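Local coordinates for COPII coat assembly protein SEC16 (Saccharomyces cerevisiae, PDB 3MZK) that helps initiate assembly of the COPII coat that forms transport vesicles at the endoplasmic reticulum, takes part in cargo selection and also functions in autophagy, at residues L110-N115 with D269-P274; L172-R177 with S195-K200; L288-L293 with S317-E322; K377-L382 with E405-L410. All blocks are in the same frame, centred on the assembly; numbering follows the deposited sequence.

Contact 1 (L110-N115 with D269-P274)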
loop_
_atom_site.group_PDB
_atom_site.type_symbol
_atom_site.label_atom_id
_atom_site.label_comp_id
_atom_site.label_asym_id
_atom_site.label_seq_id
_atom_site.Cartn_x
_atom_site.Cartn_y
_atom_site.Cartn_z
ATOM N N LEU B 110 3.345 29.866 -4.033
ATOM C CA LEU B 110 4.126 30.408 -5.131
ATOM C C LEU B 110 5.617 30.382 -4.798
ATOM O O LEU B 110 6.459 30.387 -5.691
ATOM C CB LEU B 110 3.670 31.836 -5.443
ATOM C CG LEU B 110 4.449 32.581 -6.524
ATOM C CD1 LEU B 110 4.322 31.870 -7.856
ATOM C CD2 LEU B 110 3.962 34.011 -6.629
ATOM N N ASN B 111 5.933 30.334 -3.508
ATOM C CA ASN B 111 7.308 30.494 -3.042
ATOM C C ASN B 111 8.048 29.192 -2.765
ATOM O O ASN B 111 9.280 29.169 -2.722
ATOM C CB ASN B 111 7.334 31.331 -1.759
ATOM C CG ASN B 111 6.810 32.738 -1.962
ATOM O OD1 ASN B 111 6.848 33.274 -3.069
ATOM N ND2 ASN B 111 6.324 33.348 -0.886
ATOM N N ASP B 112 7.284 28.126 -2.551
ATOM C CA ASP B 112 7.807 26.903 -1.953
ATOM C C ASP B 112 8.283 27.193 -0.531
ATOM O O ASP B 112 8.978 26.382 0.083
ATOM C CB ASP B 112 8.923 26.287 -2.800
ATOM C CG ASP B 112 8.413 25.727 -4.113
ATOM O OD1 ASP B 112 7.810 26.494 -4.894
ATOM O OD2 ASP B 112 8.603 24.517 -4.358
ATOM N N LYS B 113 7.905 28.365 -0.026
ATOM C CA LYS B 113 8.095 28.715 1.376
ATOM C C LYS B 113 6.875 28.255 2.160
ATOM O O LYS B 113 6.383 28.958 3.045
ATOM C CB LYS B 113 8.272 30.224 1.537
ATOM C CG LYS B 113 9.622 30.748 1.074
ATOM C CD LYS B 113 9.677 32.270 1.137
ATOM C CE LYS B 113 9.416 32.785 2.543
ATOM N NZ LYS B 113 9.393 34.274 2.583
ATOM N N VAL B 114 6.397 27.062 1.824
ATOM C CA VAL B 114 5.148 26.544 2.361
ATOM C C VAL B 114 5.337 25.244 3.153
ATOM O O VAL B 114 5.821 24.241 2.626
ATOM C CB VAL B 114 4.111 26.345 1.230
ATOM C CG1 VAL B 114 4.741 25.614 0.059
ATOM C CG2 VAL B 114 2.886 25.608 1.736
ATOM N N ASN B 115 4.968 25.295 4.431
ATOM C CA ASN B 115 4.917 24.124 5.298
ATOM C C ASN B 115 3.527 24.051 5.917
ATOM O O ASN B 115 2.894 25.083 6.130
ATOM C CB ASN B 115 5.984 24.213 6.402
ATOM N N ASP B 269 8.810 14.703 1.721
ATOM C CA ASP B 269 7.478 14.964 1.192
ATOM C C ASP B 269 6.827 16.141 1.913
ATOM O O ASP B 269 5.823 15.975 2.606
ATOM C CB ASP B 269 6.603 13.715 1.319
ATOM N N PRO B 270 7.405 17.340 1.750
ATOM C CA PRO B 270 6.912 18.544 2.425
ATOM C C PRO B 270 5.590 18.987 1.820
ATOM O O PRO B 270 4.808 19.688 2.463
ATOM C CB PRO B 270 7.992 19.590 2.114
ATOM C CG PRO B 270 9.154 18.824 1.540
ATOM C CD PRO B 270 8.554 17.634 0.881
ATOM N N LEU B 271 5.353 18.571 0.581
ATOM C CA LEU B 271 4.162 18.971 -0.149
ATOM C C LEU B 271 3.277 17.773 -0.461
ATOM O O LEU B 271 2.446 17.829 -1.367
ATOM C CB LEU B 271 4.556 19.678 -1.446
ATOM C CG LEU B 271 5.463 20.898 -1.295
ATOM C CD1 LEU B 271 5.955 21.375 -2.654
ATOM C CD2 LEU B 271 4.739 22.010 -0.552
ATOM N N LEU B 272 3.458 16.688 0.285
ATOM C CA LEU B 272 2.634 15.502 0.093
ATOM C C LEU B 272 1.526 15.439 1.135
ATOM O O LEU B 272 1.765 15.115 2.296
ATOM C CB LEU B 272 3.477 14.225 0.137
ATOM C CG LEU B 272 2.716 12.908 -0.061
ATOM C CD1 LEU B 272 2.156 12.803 -1.471
ATOM C CD2 LEU B 272 3.613 11.726 0.239
ATOM N N ILE B 273 0.312 15.762 0.707
ATOM C CA ILE B 273 -0.848 15.696 1.575
ATOM C C ILE B 273 -1.210 14.232 1.781
ATOM O O ILE B 273 -1.307 13.473 0.818
ATOM C CB ILE B 273 -2.043 16.441 0.945
ATOM C CG1 ILE B 273 -1.538 17.585 0.059
ATOM C CG2 ILE B 273 -2.993 16.958 2.024
ATOM C CD1 ILE B 273 -2.615 18.276 -0.751
ATOM N N PRO B 274 -1.386 13.816 3.041
ATOM C CA PRO B 274 -1.782 12.427 3.291
ATOM C C PRO B 274 -3.220 12.237 2.854
ATOM O O PRO B 274 -4.061 13.063 3.190
ATOM C CB PRO B 274 -1.676 12.293 4.816
ATOM C CG PRO B 274 -0.886 13.496 5.274
ATOM C CD PRO B 274 -1.185 14.574 4.286
#

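Contact 2 (L172-R177 with S195-K200)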
loop_
_atom_site.group_PDB
_atom_site.type_symbol
_atom_site.label_atom_id
_atom_site.label_comp_id
_atom_site.label_asym_id
_atom_site.label_seq_id
_atom_site.Cartn_x
_atom_site.Cartn_y
_atom_site.Cartn_z
ATOM N N LEU B 172 -19.443 -6.048 25.271
ATOM C CA LEU B 172 -19.168 -6.179 26.691
ATOM C C LEU B 172 -18.333 -5.009 27.215
ATOM O O LEU B 172 -18.582 -4.498 28.306
ATOM C CB LEU B 172 -18.479 -7.512 26.987
ATOM C CG LEU B 172 -18.042 -7.689 28.442
ATOM C CD1 LEU B 172 -19.219 -7.486 29.386
ATOM C CD2 LEU B 172 -17.393 -9.048 28.657
ATOM N N ALA B 173 -17.343 -4.586 26.434
ATOM C CA ALA B 173 -16.468 -3.493 26.845
ATOM C C ALA B 173 -17.226 -2.175 26.925
ATOM O O ALA B 173 -16.945 -1.336 27.781
ATOM C CB ALA B 173 -15.289 -3.370 25.897
ATOM N N LEU B 174 -18.188 -1.997 26.028
ATOM C CA LEU B 174 -18.987 -0.778 26.010
ATOM C C LEU B 174 -20.026 -0.761 27.132
ATOM O O LEU B 174 -20.322 0.293 27.696
ATOM C CB LEU B 174 -19.670 -0.595 24.651
ATOM C CG LEU B 174 -18.778 -0.260 23.456
ATOM C CD1 LEU B 174 -19.629 -0.100 22.202
ATOM C CD2 LEU B 174 -17.980 1.000 23.722
ATOM N N SER B 175 -20.574 -1.929 27.456
ATOM C CA SER B 175 -21.610 -2.016 28.479
ATOM C C SER B 175 -21.025 -1.825 29.871
ATOM O O SER B 175 -21.753 -1.579 30.831
ATOM C CB SER B 175 -22.358 -3.348 28.393
ATOM O OG SER B 175 -21.548 -4.424 28.828
ATOM N N LYS B 176 -19.708 -1.942 29.976
ATOM C CA LYS B 176 -19.022 -1.708 31.241
ATOM C C LYS B 176 -18.304 -0.367 31.192
ATOM O O LYS B 176 -17.587 0.004 32.124
ATOM C CB LYS B 176 -18.032 -2.835 31.532
ATOM C CG LYS B 176 -18.684 -4.201 31.715
ATOM C CD LYS B 176 -19.619 -4.210 32.913
ATOM C CE LYS B 176 -20.284 -5.561 33.088
ATOM N NZ LYS B 176 -21.182 -5.593 34.280
ATOM N N ARG B 177 -18.506 0.346 30.088
ATOM C CA ARG B 177 -17.957 1.684 29.890
ATOM C C ARG B 177 -16.436 1.734 29.958
ATOM O O ARG B 177 -15.864 2.732 30.385
ATOM C CB ARG B 177 -18.566 2.679 30.883
ATOM C CG ARG B 177 -20.083 2.805 30.797
ATOM C CD ARG B 177 -20.569 4.079 31.478
ATOM N NE ARG B 177 -20.066 5.269 30.794
ATOM C CZ ARG B 177 -20.301 6.519 31.181
ATOM N NH1 ARG B 177 -21.035 6.756 32.259
ATOM N NH2 ARG B 177 -19.796 7.534 30.490
ATOM N N SER B 195 -14.804 4.403 15.090
ATOM C CA SER B 195 -15.421 5.718 15.191
ATOM C C SER B 195 -16.562 5.742 16.205
ATOM O O SER B 195 -16.667 6.665 17.011
ATOM C CB SER B 195 -15.926 6.166 13.818
ATOM O OG SER B 195 -16.679 7.361 13.913
ATOM N N GLU B 196 -17.418 4.727 16.161
ATOM C CA GLU B 196 -18.557 4.659 17.072
ATOM C C GLU B 196 -18.097 4.663 18.527
ATOM O O GLU B 196 -18.732 5.268 19.389
ATOM C CB GLU B 196 -19.411 3.421 16.786
ATOM N N VAL B 197 -16.988 3.984 18.795
ATOM C CA VAL B 197 -16.436 3.952 20.141
ATOM C C VAL B 197 -15.992 5.348 20.562
ATOM O O VAL B 197 -16.194 5.754 21.708
ATOM C CB VAL B 197 -15.248 2.974 20.246
ATOM C CG1 VAL B 197 -14.632 3.026 21.642
ATOM C CG2 VAL B 197 -15.692 1.556 19.901
ATOM N N ILE B 198 -15.391 6.081 19.629
ATOM C CA ILE B 198 -14.924 7.432 19.912
ATOM C C ILE B 198 -16.087 8.307 20.353
ATOM O O ILE B 198 -15.990 9.047 21.334
ATOM C CB ILE B 198 -14.257 8.072 18.685
ATOM C CG1 ILE B 198 -13.126 7.182 18.167
ATOM C CG2 ILE B 198 -13.732 9.451 19.034
ATOM C CD1 ILE B 198 -12.378 7.763 16.992
ATOM N N GLN B 199 -17.193 8.206 19.624
ATOM C CA GLN B 199 -18.381 8.980 19.941
ATOM C C GLN B 199 -18.892 8.643 21.339
ATOM O O GLN B 199 -19.137 9.540 22.151
ATOM C CB GLN B 199 -19.475 8.728 18.905
ATOM C CG GLN B 199 -19.023 8.959 17.472
ATOM C CD GLN B 199 -20.181 9.208 16.525
ATOM O OE1 GLN B 199 -21.303 9.478 16.955
ATOM N NE2 GLN B 199 -19.914 9.119 15.228
ATOM N N LYS B 200 -19.048 7.350 21.619
ATOM C CA LYS B 200 -19.591 6.916 22.904
ATOM C C LYS B 200 -18.711 7.391 24.055
ATOM O O LYS B 200 -19.208 7.805 25.096
ATOM C CB LYS B 200 -19.805 5.391 22.937
ATOM C CG LYS B 200 -21.144 4.915 22.211
ATOM C CD LYS B 200 -21.134 3.361 21.931
ATOM C CE LYS B 200 -22.395 2.923 21.104
ATOM N NZ LYS B 200 -22.321 1.408 20.772
#

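Contact 3 (L288-L293 with S317-E322)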
loop_
_atom_site.group_PDB
_atom_site.type_symbol
_atom_site.label_atom_id
_atom_site.label_comp_id
_atom_site.label_asym_id
_atom_site.label_seq_id
_atom_site.Cartn_x
_atom_site.Cartn_y
_atom_site.Cartn_z
ATOM N N LEU B 288 -19.012 23.439 3.090
ATOM C CA LEU B 288 -18.948 24.896 3.154
ATOM C C LEU B 288 -19.655 25.544 1.973
ATOM O O LEU B 288 -20.307 26.578 2.121
ATOM C CB LEU B 288 -17.494 25.371 3.222
ATOM C CG LEU B 288 -16.792 25.033 4.537
ATOM C CD1 LEU B 288 -15.300 25.355 4.468
ATOM C CD2 LEU B 288 -17.466 25.762 5.690
ATOM N N THR B 289 -19.513 24.934 0.801
ATOM C CA THR B 289 -20.192 25.405 -0.396
ATOM C C THR B 289 -21.699 25.437 -0.178
ATOM O O THR B 289 -22.342 26.467 -0.369
ATOM C CB THR B 289 -19.868 24.520 -1.602
ATOM O OG1 THR B 289 -18.471 24.621 -1.902
ATOM C CG2 THR B 289 -20.662 24.964 -2.802
ATOM N N LYS B 290 -22.256 24.307 0.237
ATOM C CA LYS B 290 -23.673 24.234 0.558
ATOM C C LYS B 290 -24.082 25.336 1.530
ATOM O O LYS B 290 -25.072 26.023 1.317
ATOM C CB LYS B 290 -24.026 22.865 1.144
ATOM C CG LYS B 290 -23.752 21.703 0.211
ATOM C CD LYS B 290 -24.492 21.878 -1.096
ATOM C CE LYS B 290 -24.242 20.719 -2.040
ATOM N NZ LYS B 290 -25.086 20.837 -3.262
ATOM N N LYS B 291 -23.321 25.504 2.602
ATOM C CA LYS B 291 -23.674 26.497 3.612
ATOM C C LYS B 291 -23.378 27.925 3.138
ATOM O O LYS B 291 -23.313 28.855 3.945
ATOM C CB LYS B 291 -22.980 26.197 4.946
ATOM N N GLY B 292 -23.193 28.082 1.828
ATOM C CA GLY B 292 -23.032 29.390 1.216
ATOM C C GLY B 292 -21.641 30.007 1.226
ATOM O O GLY B 292 -21.417 31.048 0.604
ATOM N N LEU B 293 -20.701 29.375 1.919
ATOM C CA LEU B 293 -19.378 29.961 2.107
ATOM C C LEU B 293 -18.378 29.541 1.028
ATOM O O LEU B 293 -17.522 28.688 1.260
ATOM C CB LEU B 293 -18.849 29.594 3.493
ATOM C CG LEU B 293 -19.785 29.946 4.653
ATOM C CD1 LEU B 293 -19.350 29.248 5.937
ATOM C CD2 LEU B 293 -19.871 31.458 4.848
ATOM N N SER B 317 -20.989 13.866 -5.278
ATOM C CA SER B 317 -21.404 15.255 -5.130
ATOM C C SER B 317 -21.487 15.977 -6.468
ATOM O O SER B 317 -20.867 15.569 -7.450
ATOM C CB SER B 317 -20.452 16.002 -4.195
ATOM O OG SER B 317 -20.812 17.367 -4.101
ATOM N N ASP B 318 -22.256 17.058 -6.498
ATOM C CA ASP B 318 -22.388 17.858 -7.706
ATOM C C ASP B 318 -21.536 19.120 -7.635
ATOM O O ASP B 318 -21.450 19.870 -8.607
ATOM C CB ASP B 318 -23.851 18.228 -7.944
ATOM C CG ASP B 318 -24.481 18.913 -6.750
ATOM O OD1 ASP B 318 -25.722 19.050 -6.727
ATOM O OD2 ASP B 318 -23.739 19.308 -5.829
ATOM N N VAL B 319 -20.907 19.349 -6.486
ATOM C CA VAL B 319 -20.102 20.547 -6.273
ATOM C C VAL B 319 -18.958 20.662 -7.279
ATOM O O VAL B 319 -18.292 19.678 -7.592
ATOM C CB VAL B 319 -19.561 20.604 -4.830
ATOM C CG1 VAL B 319 -18.361 21.537 -4.737
ATOM C CG2 VAL B 319 -20.667 21.032 -3.872
ATOM N N ILE B 320 -18.746 21.872 -7.785
ATOM C CA ILE B 320 -17.722 22.125 -8.795
ATOM C C ILE B 320 -16.709 23.177 -8.324
ATOM O O ILE B 320 -17.087 24.187 -7.736
ATOM C CB ILE B 320 -18.376 22.579 -10.124
ATOM C CG1 ILE B 320 -19.242 21.455 -10.695
ATOM C CG2 ILE B 320 -17.329 23.016 -11.143
ATOM C CD1 ILE B 320 -19.951 21.821 -11.982
ATOM N N PHE B 321 -15.424 22.933 -8.567
ATOM C CA PHE B 321 -14.404 23.942 -8.304
ATOM C C PHE B 321 -14.062 24.621 -9.615
ATOM O O PHE B 321 -13.105 24.239 -10.288
ATOM C CB PHE B 321 -13.143 23.319 -7.710
ATOM C CG PHE B 321 -12.154 24.325 -7.185
ATOM C CD1 PHE B 321 -10.795 24.020 -7.124
ATOM C CD2 PHE B 321 -12.582 25.565 -6.733
ATOM C CE1 PHE B 321 -9.879 24.942 -6.635
ATOM C CE2 PHE B 321 -11.677 26.497 -6.245
ATOM C CZ PHE B 321 -10.324 26.190 -6.195
ATOM N N GLU B 322 -14.853 25.637 -9.960
ATOM C CA GLU B 322 -14.799 26.291 -11.268
ATOM C C GLU B 322 -13.865 27.501 -11.249
ATOM O O GLU B 322 -13.162 27.772 -12.225
ATOM C CB GLU B 322 -16.217 26.710 -11.682
ATOM C CG GLU B 322 -16.409 27.066 -13.151
ATOM C CD GLU B 322 -17.853 27.457 -13.476
ATOM O OE1 GLU B 322 -18.704 27.438 -12.559
ATOM O OE2 GLU B 322 -18.137 27.789 -14.650
#

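Contact 4 (K377-L382 with E405-L410)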
loop_
_atom_site.group_PDB
_atom_site.type_symbol
_atom_site.label_atom_id
_atom_site.label_comp_id
_atom_site.label_asym_id
_atom_site.label_seq_id
_atom_site.Cartn_x
_atom_site.Cartn_y
_atom_site.Cartn_z
ATOM N N LYS B 377 -0.931 41.449 -25.363
ATOM C CA LYS B 377 -0.073 40.454 -24.720
ATOM C C LYS B 377 -0.885 39.217 -24.377
ATOM O O LYS B 377 -0.391 38.099 -24.467
ATOM C CB LYS B 377 0.587 41.012 -23.456
ATOM C CG LYS B 377 1.848 41.824 -23.708
ATOM C CD LYS B 377 2.552 42.163 -22.402
ATOM C CE LYS B 377 3.882 42.851 -22.652
ATOM N NZ LYS B 377 4.631 43.068 -21.383
ATOM N N TYR B 378 -2.142 39.430 -23.994
ATOM C CA TYR B 378 -3.043 38.334 -23.649
ATOM C C TYR B 378 -3.643 37.646 -24.869
ATOM O O TYR B 378 -3.578 36.426 -24.992
ATOM C CB TYR B 378 -4.153 38.816 -22.717
ATOM C CG TYR B 378 -3.823 38.637 -21.257
ATOM C CD1 TYR B 378 -4.193 37.481 -20.577
ATOM C CD2 TYR B 378 -3.123 39.612 -20.560
ATOM C CE1 TYR B 378 -3.881 37.309 -19.240
ATOM C CE2 TYR B 378 -2.809 39.449 -19.224
ATOM C CZ TYR B 378 -3.188 38.299 -18.569
ATOM O OH TYR B 378 -2.874 38.140 -17.236
ATOM N N THR B 379 -4.229 38.426 -25.769
ATOM C CA THR B 379 -4.826 37.854 -26.971
ATOM C C THR B 379 -3.806 37.015 -27.746
ATOM O O THR B 379 -4.121 35.927 -28.227
ATOM C CB THR B 379 -5.444 38.934 -27.891
ATOM O OG1 THR B 379 -4.408 39.724 -28.488
ATOM C CG2 THR B 379 -6.385 39.831 -27.101
ATOM N N ASP B 380 -2.582 37.516 -27.853
ATOM C CA ASP B 380 -1.523 36.782 -28.535
ATOM C C ASP B 380 -1.209 35.462 -27.835
ATOM O O ASP B 380 -1.237 34.395 -28.457
ATOM C CB ASP B 380 -0.265 37.641 -28.657
ATOM C CG ASP B 380 -0.354 38.639 -29.797
ATOM O OD1 ASP B 380 -1.439 38.769 -30.404
ATOM O OD2 ASP B 380 0.664 39.300 -30.086
ATOM N N TYR B 381 -0.912 35.535 -26.542
ATOM C CA TYR B 381 -0.638 34.333 -25.773
ATOM C C TYR B 381 -1.805 33.360 -25.854
ATOM O O TYR B 381 -1.611 32.154 -26.020
ATOM C CB TYR B 381 -0.346 34.674 -24.312
ATOM C CG TYR B 381 -0.345 33.465 -23.403
ATOM C CD1 TYR B 381 0.725 32.578 -23.390
ATOM C CD2 TYR B 381 -1.419 33.209 -22.561
ATOM C CE1 TYR B 381 0.723 31.469 -22.561
ATOM C CE2 TYR B 381 -1.431 32.105 -21.728
ATOM C CZ TYR B 381 -0.357 31.239 -21.734
ATOM O OH TYR B 381 -0.366 30.140 -20.903
ATOM N N LEU B 382 -3.018 33.891 -25.737
ATOM C CA LEU B 382 -4.212 33.057 -25.728
ATOM C C LEU B 382 -4.429 32.384 -27.073
ATOM O O LEU B 382 -4.980 31.288 -27.140
ATOM C CB LEU B 382 -5.438 33.874 -25.330
ATOM C CG LEU B 382 -5.491 34.288 -23.858
ATOM C CD1 LEU B 382 -6.619 35.278 -23.604
ATOM C CD2 LEU B 382 -5.632 33.061 -22.970
ATOM N N GLU B 405 -13.087 38.551 -31.488
ATOM C CA GLU B 405 -13.853 39.754 -31.206
ATOM C C GLU B 405 -13.057 40.707 -30.323
ATOM O O GLU B 405 -12.940 41.893 -30.626
ATOM C CB GLU B 405 -15.186 39.405 -30.540
ATOM C CG GLU B 405 -16.134 40.588 -30.397
ATOM C CD GLU B 405 -16.560 41.154 -31.740
ATOM O OE1 GLU B 405 -16.316 40.488 -32.769
ATOM O OE2 GLU B 405 -17.135 42.265 -31.770
ATOM N N VAL B 406 -12.510 40.181 -29.230
ATOM C CA VAL B 406 -11.714 40.988 -28.317
ATOM C C VAL B 406 -10.463 41.498 -29.017
ATOM O O VAL B 406 -10.094 42.663 -28.887
ATOM C CB VAL B 406 -11.310 40.197 -27.073
ATOM C CG1 VAL B 406 -10.462 41.059 -26.159
ATOM C CG2 VAL B 406 -12.546 39.691 -26.350
ATOM N N ALA B 407 -9.812 40.616 -29.767
ATOM C CA ALA B 407 -8.607 40.992 -30.492
ATOM C C ALA B 407 -8.906 42.138 -31.452
ATOM O O ALA B 407 -8.162 43.111 -31.506
ATOM C CB ALA B 407 -8.035 39.800 -31.234
ATOM N N SER B 408 -9.998 42.022 -32.200
ATOM C CA SER B 408 -10.412 43.082 -33.115
ATOM C C SER B 408 -10.564 44.412 -32.382
ATOM O O SER B 408 -10.055 45.440 -32.827
ATOM C CB SER B 408 -11.733 42.723 -33.803
ATOM O OG SER B 408 -11.591 41.580 -34.626
ATOM N N ARG B 409 -11.268 44.380 -31.255
ATOM C CA ARG B 409 -11.539 45.579 -30.473
ATOM C C ARG B 409 -10.267 46.289 -30.014
ATOM O O ARG B 409 -10.278 47.492 -29.754
ATOM C CB ARG B 409 -12.427 45.241 -29.272
ATOM C CG ARG B 409 -13.912 45.198 -29.596
ATOM C CD ARG B 409 -14.695 44.403 -28.570
ATOM N NE ARG B 409 -14.380 44.812 -27.208
ATOM C CZ ARG B 409 -14.672 44.093 -26.132
ATOM N NH1 ARG B 409 -15.287 42.925 -26.260
ATOM N NH2 ARG B 409 -14.346 44.539 -24.927
ATOM N N LEU B 410 -9.174 45.543 -29.922
ATOM C CA LEU B 410 -7.914 46.086 -29.431
ATOM C C LEU B 410 -7.043 46.625 -30.563
ATOM O O LEU B 410 -5.829 46.458 -30.549
ATOM C CB LEU B 410 -7.154 45.015 -28.648
ATOM C CG LEU B 410 -7.783 44.537 -27.335
ATOM C CD1 LEU B 410 -7.372 43.112 -27.017
ATOM C CD2 LEU B 410 -7.429 45.467 -26.183
#

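Contact 1 (L110-N115 with D269-P274)
Val114 lies in an extended connection between helices 101-111 and 116-123, while Leu271 occupies the third position of a type I beta turn running from Asp269 to Leu272. Asp112 ends helix 101-111 by taking a positive phi, and beyond this bend the chain runs on to Val114, which meets the other loop. The turn across from it is closed by a weak backbone bond from Leu272 N to Asp269 O, at 3.4 Å. The meeting itself is apolar: the methyl Val114 CG1 packs against Leu271 CD2 at 3.7 Å, the two side chains crossing at about a right angle. Val114 holds CG1 between its backbone N and carbonyl carbon (chi1 48°), which sets that methyl against the leucine. The same Leu271 CD2 also lies 4.0 Å from the carbonyl oxygen Val114 O. Leu271 forks here, for its other methyl, CD1, points to the carboxylate of Asp112, with Asp112 OD2 4.4 Å away; that is a distant brush of an acid against a methyl and no polar bond, and both residues are exposed at the protein surface. Such loop-to-loop packing fits the folded-back helical architecture of the ACE1 type, to which Sec16 is related: helices early in the chain come to lie beside others more than 150 residues later. Leu110 packs on Leu80 and Met84 of helix 77-94. Helix 116-123 touches both loops, with Ile119 against Val114 and Trp116 against Ile273.

Contact 2 (L172-R177 with S195-K200)
The carbonyl oxygen Leu172 O, two residues before the Leu174 that reaches across to Val197 and Lys200, is gripped twice from its own helix. Ser175 OG donates to Leu172 O at 3.0 Å, meeting it at a C=O...donor angle of 111° and tilted 34° from the carbonyl plane; Lys176 N adds a weak bond. Helices 166-175 and 191-203 belong to the helical stack of the Sec23-binding domain, a member of the TPR clan, and helix 179-187 comes between them in sequence. Ala182 of that helix touches both Leu174 and Val197, so the contact closes over one side of it. Beyond Leu174 the first helix ends in a Schellman motif at Arg177, whose guanidinium group bonds to Gly205 and Tyr179. A second copy of the protein also approaches here, Leu184 of that subunit packing on Ile198.

Across the contact Leu174 divides its two methyls between two partners. CD2 faces the buried Val197, 4.4 Å from Val197 CG1, a loose apolar touch. CD1 meets the lysine chain, which crosses it at about a right angle. Lys200 sends its CG away from the carbonyl carbon (chi1 -80°) and stays extended beyond, so its chain runs past the leucine as far as the ammonium group. Its methylene Lys200 CD lies 3.8 Å from Leu174 CD1.

Contact 3 (L288-L293 with S317-E322)
Lys290 and Asp318 join the end of helix 275-290 to the loop 317-322 through a salt bridge that includes a hydrogen bond. Lys290 NZ donates to Asp318 OD2 at 3.3 Å, and this oxygen accepts with its syn lone pair, on the side of OD1; Asp318 OD1 itself stays farther off, 4.0 Å from the same Lys290 NZ. The grip is therefore one-sided. The lysine is bent at chi2 (-57°), which carries its end round to the loop.

The neighbouring polar groups are looked after locally. Thr289 OG1 bonds to Gly285 O, one turn back in its own helix, while its methyl is directed at the loop. In the loop, Val319 N donates to Ser317 OG at 3.1 Å and nearly straight (170°), forming an ST turn, and Val319 also makes a backbone bond with Val313. The helix end is satisfied by a Schellman motif with Gly292 as the C-prime residue: Leu293 N reaches Leu288 O at 2.8 Å, and Gly292 N reaches Thr289 O at 2.9 Å.

Below the ion pair sits the buried Val319. Its CG2 methyl lies 4.0 Å from Lys290 CE and 4.1 Å from Thr289 CG2; the valine side chain runs in the opposite direction to each of these two and slides past them. Ile286, a turn earlier in the helix, also touches this valine, and Ala297 of helix 294-303 packs on Thr289. The charged ends thus meet on the exposed side, and the methyls pack on the buried valine, so solvent would probably weaken the electrostatic part, while the apolar packing seats the loop against the helix.

Contact 4 (K377-L382 with E405-L410)
Thr379 presents its methyl to Val406 and Ala407 of helix 394-409 and to Leu410 just beyond its end, and everything that passes between the two segments is van der Waals packing. Thr379 CG2 meets Leu410 CD1 most closely, the two side chains sliding past each other in opposite directions. The same methyl rests 4.2 Å from Ala407 CA, on the backbone itself, and 4.4 Å from Val406 CG1. The alanine, with nothing beyond CB, is consistent with the close approach of the helices: Thr379 CB lies 4.3 Å from Ala407 CB, and their CA atoms are 6.0 Å apart.

The polar bonds nearest the contact are local to each segment's own helix. With OG1 between its backbone N and carbonyl carbon (chi1 70°), Thr379 bonds to Thr376 O in the turn before, and this leaves CG2 as the branch that works across the contact. Where the second helix ends, Leu410 N is held by Ala407 O at 3.1 Å and more weakly by Val406 O at 3.2 Å, and Leu410 then leaves helical geometry with its side chain directed at the threonine.

A third helix, 356-368, packs against both segments: Ile360 touches Val406, Gln367 touches Leu410, and Ala363 touches Tyr378. Its Ser364 OG is hydrogen-bonded to Arg409 NH2. Glu405 binds a polar side chain of a chain of another protein in the assembly. Two consecutive helices running in opposite directions, packed closely where a threonine meets an alanine, form a helical hairpin, the usual building block of alpha-solenoid stacks such as that of this Sec23-binding region.

In the fold
From the N terminus, the chain first makes a small antiparallel sheet and then enters the helices. Contact 1 opens at the end of helix 101-111 and closes only at the loop before helix 275-290, enclosing more than 150 residues, more than a hundred of them helical. Contact 2 is nested inside this loop, joining helices 166-175 and 191-203. Contacts 3 and 4 follow in series: one fastens the loop after helix 294-303 to the end of helix 275-290, the other closes the hairpin of the last two modelled helices. Contacts 2 and 4 lie on opposite sides of the chain's centre, their centres 65 Å apart; contact 3 sits nearest the centre. No two contacts touch.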